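Local coordinates for bromo domain containing protein (Cryptosporidium parvum, PDB 5U9N) that probably recognises acetylated lysines on histones or other proteins through its bromodomains, the second of which is the domain here, bound to the inhibitor bromosporine, at residues E53-Y57 with I58-K62. Numbering follows the deposited sequence.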
loop_
_atom_site.group_PDB
_atom_site.type_symbol
_atom_site.label_atom_id
_atom_site.label_comp_id
_atom_site.label_asym_id
_atom_site.label_seq_id
_atom_site.Cartn_x
_atom_site.Cartn_y
_atom_site.Cartn_z
ATOM N N GLU A 53 -3.834 12.128 -3.469
ATOM C CA GLU A 53 -3.161 11.042 -4.193
ATOM C C GLU A 53 -3.609 9.668 -3.665
ATOM O O GLU A 53 -3.027 9.147 -2.729
ATOM C CB GLU A 53 -1.629 11.188 -4.086
ATOM C CG GLU A 53 -0.855 10.302 -5.065
ATOM C CD GLU A 53 0.656 10.215 -4.851
ATOM O OE1 GLU A 53 1.183 10.899 -3.936
ATOM O OE2 GLU A 53 1.311 9.447 -5.596
ATOM N N ALA A 54 -4.602 9.064 -4.302
ATOM C CA ALA A 54 -5.050 7.724 -3.907
ATOM C C ALA A 54 -4.062 6.651 -4.382
ATOM O O ALA A 54 -3.318 6.881 -5.330
ATOM C CB ALA A 54 -6.419 7.439 -4.473
ATOM N N CYS A 55 -4.029 5.499 -3.698
ATOM C CA CYS A 55 -3.165 4.392 -4.097
ATOM C C CYS A 55 -3.702 3.048 -3.550
ATOM O O CYS A 55 -4.566 3.035 -2.664
ATOM C CB CYS A 55 -1.730 4.640 -3.639
ATOM S SG CYS A 55 -0.503 3.629 -4.501
ATOM N N ASP A 56 -3.175 1.913 -4.072
ATOM C CA ASP A 56 -3.613 0.573 -3.631
ATOM C C ASP A 56 -2.666 -0.501 -4.150
ATOM O O ASP A 56 -1.812 -0.216 -4.979
ATOM C CB ASP A 56 -5.047 0.287 -4.087
ATOM C CG ASP A 56 -5.321 0.770 -5.484
ATOM O OD1 ASP A 56 -4.970 0.045 -6.436
ATOM O OD2 ASP A 56 -5.768 1.932 -5.634
ATOM N N TYR A 57 -2.807 -1.729 -3.634
ATOM C CA TYR A 57 -1.879 -2.833 -3.913
ATOM C C TYR A 57 -1.863 -3.236 -5.357
ATOM O O TYR A 57 -0.789 -3.490 -5.893
ATOM C CB TYR A 57 -2.222 -4.082 -3.069
ATOM C CG TYR A 57 -2.132 -3.921 -1.560
ATOM C CD1 TYR A 57 -1.257 -2.996 -0.982
ATOM C CD2 TYR A 57 -2.837 -4.762 -0.709
ATOM C CE1 TYR A 57 -1.118 -2.899 0.403
ATOM C CE2 TYR A 57 -2.708 -4.671 0.673
ATOM C CZ TYR A 57 -1.851 -3.739 1.227
ATOM O OH TYR A 57 -1.723 -3.671 2.594
ATOM N N ILE A 58 -3.027 -3.378 -5.982
ATOM C CA ILE A 58 -3.075 -3.823 -7.383
ATOM C C ILE A 58 -2.426 -2.755 -8.287
ATOM O O ILE A 58 -1.725 -3.114 -9.234
ATOM C CB ILE A 58 -4.533 -4.176 -7.824
ATOM C CG1 ILE A 58 -4.524 -4.989 -9.144
ATOM C CG2 ILE A 58 -5.416 -2.921 -7.984
ATOM C CD1 ILE A 58 -3.741 -6.370 -9.057
ATOM N N THR A 59 -2.586 -1.451 -7.939
ATOM C CA THR A 59 -1.972 -0.342 -8.695
ATOM C C THR A 59 -0.435 -0.365 -8.520
ATOM O O THR A 59 0.278 -0.142 -9.477
ATOM C CB THR A 59 -2.562 1.009 -8.256
ATOM O OG1 THR A 59 -3.918 1.062 -8.650
ATOM C CG2 THR A 59 -1.834 2.187 -8.868
ATOM N N ILE A 60 0.053 -0.654 -7.317
ATOM C CA ILE A 60 1.497 -0.758 -7.066
ATOM C C ILE A 60 2.056 -1.982 -7.804
ATOM O O ILE A 60 3.106 -1.876 -8.444
ATOM C CB ILE A 60 1.808 -0.827 -5.545
ATOM C CG1 ILE A 60 1.473 0.499 -4.867
ATOM C CG2 ILE A 60 3.278 -1.178 -5.319
ATOM C CD1 ILE A 60 1.592 0.463 -3.299
ATOM N N GLU A 61 1.380 -3.158 -7.664
ATOM C CA GLU A 61 1.782 -4.404 -8.354
ATOM C C GLU A 61 1.924 -4.187 -9.854
ATOM O O GLU A 61 2.904 -4.624 -10.438
ATOM C CB GLU A 61 0.761 -5.538 -8.106
ATOM C CG GLU A 61 1.138 -6.841 -8.821
ATOM C CD GLU A 61 0.345 -8.073 -8.430
ATOM O OE1 GLU A 61 0.852 -9.196 -8.651
ATOM O OE2 GLU A 61 -0.775 -7.919 -7.889
ATOM N N LYS A 62 0.934 -3.541 -10.480
ATOM C CA LYS A 62 0.983 -3.249 -11.913
ATOM C C LYS A 62 2.122 -2.254 -12.256
ATOM O O LYS A 62 2.708 -2.364 -13.327
ATOM C CB LYS A 62 -0.369 -2.699 -12.402
ATOM C CG LYS A 62 -1.451 -3.777 -12.514
ATOM C CD LYS A 62 -2.802 -3.187 -12.938
ATOM C CE LYS A 62 -3.859 -4.248 -13.142
#
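Asp-56 is the N-cap residue of helix 57-65 in the all-helical bromodomain fold, and its side chain is bonded by Thr-59. One carboxylate oxygen does the capping: Asp-56 OD1 accepts from the backbone Thr-59 N at 3.2 Å. Asp-56 OD1 also accepts from the hydroxyl Thr-59 OG1, at 2.7 Å. The backbone donor comes from the anti side and the hydroxyl from the syn side, yet both stand nearly 30° off the carboxylate plane on the same face. The hydroxyl can reach because OG1 lies beside its own backbone N (chi1 -67°), so main chain and side chain of Thr-59 grip a single atom. Ile-58 CG2 also rests against Asp-56 OD1, 3.4 Å away. The Asp-56 side chain touches Pro-32, a bromosporine-pocket residue, and lies about 7 Å from the bound bromosporine. Backbone bonding then takes over: Asp-56 O accepts from Ile-60 N at 3.0 Å. Ile-60 CG1 lies against Cys-55 SG, 3.7 Å away, while Phe-99 and Ile-106 of helix 96-113 also pack on Ile-60. The carboxylate of Glu-61 is held by a salt bridge to Arg-21, and the backbone Glu-61 N gives Tyr-57 O a nearly straight bond of 2.8 Å, at 170°.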